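Local coordinates for protein pantothenate synthetase (Francisella tularensis subsp. tularensis, PDB 3N8H) that probably catalyses the ATP-dependent condensation of pantoate with beta-alanine to pantothenate, through a pantoyl-adenylate intermediate, at residues 149-154 with 176-181. Numbering follows the deposited sequence.
Sequences LGEKDY and CPTQRQ. With AMP (adenosine monophosphate), chain D; PRO (proline), chain C.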
loop_
_atom_site.group_PDB
_atom_site.type_symbol
_atom_site.label_atom_id
_atom_site.label_comp_id
_atom_site.label_asym_id
_atom_site.label_seq_id
_atom_site.Cartn_x
_atom_site.Cartn_y
_atom_site.Cartn_z
ATOM N N LEU A 149 9.731 -15.989 -7.194
ATOM C CA LEU A 149 9.241 -16.381 -5.881
ATOM C C LEU A 149 9.225 -17.904 -5.785
ATOM O O LEU A 149 8.982 -18.591 -6.784
ATOM C CB LEU A 149 7.811 -15.851 -5.647
ATOM C CG LEU A 149 7.517 -14.342 -5.661
ATOM C CD1 LEU A 149 6.030 -14.096 -5.455
ATOM C CD2 LEU A 149 8.335 -13.619 -4.584
ATOM N N GLY A 150 9.473 -18.432 -4.583
ATOM C CA GLY A 150 9.441 -19.865 -4.369
ATOM C C GLY A 150 8.025 -20.338 -4.023
ATOM O O GLY A 150 7.295 -19.705 -3.252
ATOM N N GLU A 151 7.630 -21.458 -4.610
ATOM C CA GLU A 151 6.346 -22.080 -4.305
ATOM C C GLU A 151 6.197 -22.464 -2.815
ATOM O O GLU A 151 5.078 -22.552 -2.273
ATOM C CB GLU A 151 6.190 -23.317 -5.186
ATOM C CG GLU A 151 4.939 -24.112 -4.938
ATOM C CD GLU A 151 4.946 -25.398 -5.718
ATOM O OE1 GLU A 151 5.262 -26.451 -5.123
ATOM O OE2 GLU A 151 4.658 -25.346 -6.931
ATOM N N LYS A 152 7.317 -22.693 -2.146
ATOM C CA LYS A 152 7.262 -23.118 -0.744
ATOM C C LYS A 152 6.442 -22.174 0.127
ATOM O O LYS A 152 5.752 -22.606 1.049
ATOM C CB LYS A 152 8.665 -23.227 -0.160
ATOM C CG LYS A 152 8.682 -23.977 1.167
ATOM C CD LYS A 152 10.043 -23.938 1.806
ATOM C CE LYS A 152 10.172 -22.729 2.671
ATOM N NZ LYS A 152 11.606 -22.400 2.851
ATOM N N ASP A 153 6.563 -20.876 -0.136
ATOM C CA ASP A 153 5.780 -19.889 0.584
ATOM C C ASP A 153 4.533 -19.593 -0.255
ATOM O O ASP A 153 4.406 -18.543 -0.913
ATOM C CB ASP A 153 6.636 -18.660 0.824
ATOM C CG ASP A 153 7.881 -18.984 1.636
ATOM O OD1 ASP A 153 7.738 -19.142 2.869
ATOM O OD2 ASP A 153 8.984 -19.087 1.042
ATOM N N TYR A 154 3.626 -20.565 -0.252
ATOM C CA TYR A 154 2.488 -20.573 -1.184
ATOM C C TYR A 154 1.534 -19.391 -1.039
ATOM O O TYR A 154 1.094 -18.769 -2.040
ATOM C CB TYR A 154 1.679 -21.858 -1.015
ATOM C CG TYR A 154 0.831 -22.172 -2.217
ATOM C CD1 TYR A 154 1.386 -22.795 -3.331
ATOM C CD2 TYR A 154 -0.525 -21.842 -2.243
ATOM C CE1 TYR A 154 0.615 -23.093 -4.443
ATOM C CE2 TYR A 154 -1.314 -22.135 -3.359
ATOM C CZ TYR A 154 -0.734 -22.762 -4.454
ATOM O OH TYR A 154 -1.489 -23.062 -5.567
ATOM N N CYS A 176 8.655 -20.725 -8.591
ATOM C CA CYS A 176 9.713 -21.709 -8.775
ATOM C C CYS A 176 9.597 -22.862 -7.778
ATOM O O CYS A 176 9.229 -22.636 -6.636
ATOM C CB CYS A 176 11.079 -21.023 -8.621
ATOM S SG CYS A 176 11.369 -19.672 -9.821
ATOM N N PRO A 177 9.959 -24.087 -8.206
ATOM C CA PRO A 177 9.752 -25.319 -7.447
ATOM C C PRO A 177 10.574 -25.305 -6.181
ATOM O O PRO A 177 11.687 -24.778 -6.155
ATOM C CB PRO A 177 10.304 -26.423 -8.374
ATOM C CG PRO A 177 10.505 -25.812 -9.674
ATOM C CD PRO A 177 10.674 -24.336 -9.472
ATOM N N THR A 178 10.036 -25.910 -5.142
ATOM C CA THR A 178 10.706 -25.980 -3.841
ATOM C C THR A 178 11.917 -26.929 -3.895
ATOM O O THR A 178 11.795 -28.110 -4.252
ATOM C CB THR A 178 9.724 -26.433 -2.753
ATOM O OG1 THR A 178 8.721 -25.424 -2.590
ATOM C CG2 THR A 178 10.450 -26.639 -1.400
ATOM N N GLN A 179 13.091 -26.397 -3.577
ATOM C CA GLN A 179 14.285 -27.214 -3.531
ATOM C C GLN A 179 14.338 -27.951 -2.196
ATOM O O GLN A 179 14.060 -27.361 -1.151
ATOM C CB GLN A 179 15.546 -26.361 -3.713
ATOM C CG GLN A 179 15.580 -25.594 -5.024
ATOM C CD GLN A 179 15.376 -26.516 -6.217
ATOM O OE1 GLN A 179 16.232 -27.323 -6.535
ATOM N NE2 GLN A 179 14.216 -26.426 -6.846
ATOM N N ARG A 180 14.747 -29.224 -2.248
ATOM C CA ARG A 180 14.692 -30.115 -1.095
ATOM C C ARG A 180 16.019 -30.849 -0.828
ATOM O O ARG A 180 16.799 -31.123 -1.767
ATOM C CB ARG A 180 13.553 -31.136 -1.301
ATOM C CG ARG A 180 12.167 -30.492 -1.456
ATOM C CD ARG A 180 11.002 -31.483 -1.664
ATOM N NE ARG A 180 9.736 -30.745 -1.815
ATOM C CZ ARG A 180 9.025 -30.270 -0.793
ATOM N NH1 ARG A 180 9.440 -30.495 0.461
ATOM N NH2 ARG A 180 7.895 -29.589 -1.009
ATOM N N GLN A 181 16.270 -31.155 0.453
ATOM C CA GLN A 181 17.264 -32.162 0.857
ATOM C C GLN A 181 16.889 -33.564 0.370
ATOM O O GLN A 181 15.718 -33.846 0.103
ATOM C CB GLN A 181 17.370 -32.254 2.387
ATOM C CG GLN A 181 17.849 -31.021 3.070
ATOM C CD GLN A 181 19.302 -30.689 2.726
ATOM O OE1 GLN A 181 19.956 -31.418 1.981
ATOM N NE2 GLN A 181 19.810 -29.583 3.278
HETATM P P AMP D . 13.275 -16.027 2.337
HETATM O O1P AMP D . 14.705 -15.521 2.174
HETATM O O2P AMP D . 13.103 -17.309 3.094
HETATM O O3P AMP D . 12.326 -14.968 2.769
HETATM O "O5'" AMP D . 12.905 -16.521 0.837
HETATM C "C5'" AMP D . 13.186 -15.734 -0.322
HETATM C "C4'" AMP D . 12.578 -16.375 -1.545
HETATM O "O4'" AMP D . 13.175 -17.698 -1.731
HETATM C "C3'" AMP D . 11.056 -16.584 -1.459
HETATM O "O3'" AMP D . 10.472 -16.436 -2.764
HETATM C "C2'" AMP D . 10.959 -18.038 -1.014
HETATM O "O2'" AMP D . 9.730 -18.692 -1.285
HETATM C "C1'" AMP D . 12.131 -18.660 -1.769
HETATM N N9 AMP D . 12.555 -19.941 -1.192
HETATM C C8 AMP D . 12.841 -20.169 0.111
HETATM N N7 AMP D . 13.162 -21.479 0.305
HETATM C C5 AMP D . 13.052 -22.108 -0.892
HETATM C C6 AMP D . 13.249 -23.489 -1.382
HETATM N N6 AMP D . 13.610 -24.452 -0.519
HETATM N N1 AMP D . 13.053 -23.754 -2.687
HETATM C C2 AMP D . 12.662 -22.767 -3.528
HETATM N N3 AMP D . 12.470 -21.483 -3.158
HETATM C C4 AMP D . 12.651 -21.093 -1.869
HETATM N N PRO C . 10.435 -16.221 4.779
HETATM C CA PRO C . 9.767 -15.026 5.289
HETATM C C PRO C . 9.764 -15.030 6.818
HETATM O O PRO C . 10.140 -16.044 7.422
HETATM C CB PRO C . 8.344 -15.177 4.748
HETATM C CG PRO C . 8.520 -15.930 3.471
HETATM C CD PRO C . 9.672 -16.875 3.702
HETATM O O HOH W 1 7.817 -27.280 -5.675
HETATM O O HOH W 2 6.357 -26.398 -2.330
#
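At the carboxyl ends of two adjacent parallel strands, 146-150 and 172-176, this contact forms one wall of the AMP pocket, where Leu149, Gly150 and Glu151 pair with Cys176 in the nucleotide-binding domain of a HUP-clan ligase. Cys176 N donates to Leu149 O at 2.8 Å, bent at the hydrogen (140°), whereas the bond from Glu151 N to Cys176 O is nearly straight (175°). Both bonds flank Gly150, the parallel bridge partner of Cys176. Gly150 CA lies 3.6 Å from AMP N3, so the base rests close against the glycine, while Gly150 N donates to AMP O3' (2.9 Å).

Past the strand ends no direct backbone bond joins the segments, and waters bridge them beside a direct side-chain contact. Two waters donate to Glu151 OE1; one accepts from Thr178 N, the other from Thr178 OG1. The Glu151 chain reaches them because CG stands anti to the backbone N and the chain continues extended; the same OE1 forms a salt bridge with Arg240. Thr178 and Lys152 side chains cross roughly at right angles, OG1 lying 3.3 Å from Lys152 CB. Lys152 then bends at chi3 (89°), bringing NZ to 3.1 Å from adenine N7, with Leu187 O and Ser188 OG as its hydrogen-bond partners.

The base edge is read by backbone alone at Gln179: its N donates to AMP N1 (2.8 Å) and its O accepts from N6; Leu187 O also bonds AMP. At the ribose, Asp153 OD2 takes a very short bond from O2' (2.5 Å). This donor-acceptor pattern matches an unprotonated N1 beside an amino group and is consistent with a preference for adenine over guanine, with the end of strand 146-150 and the loops after both strands holding ribose and base.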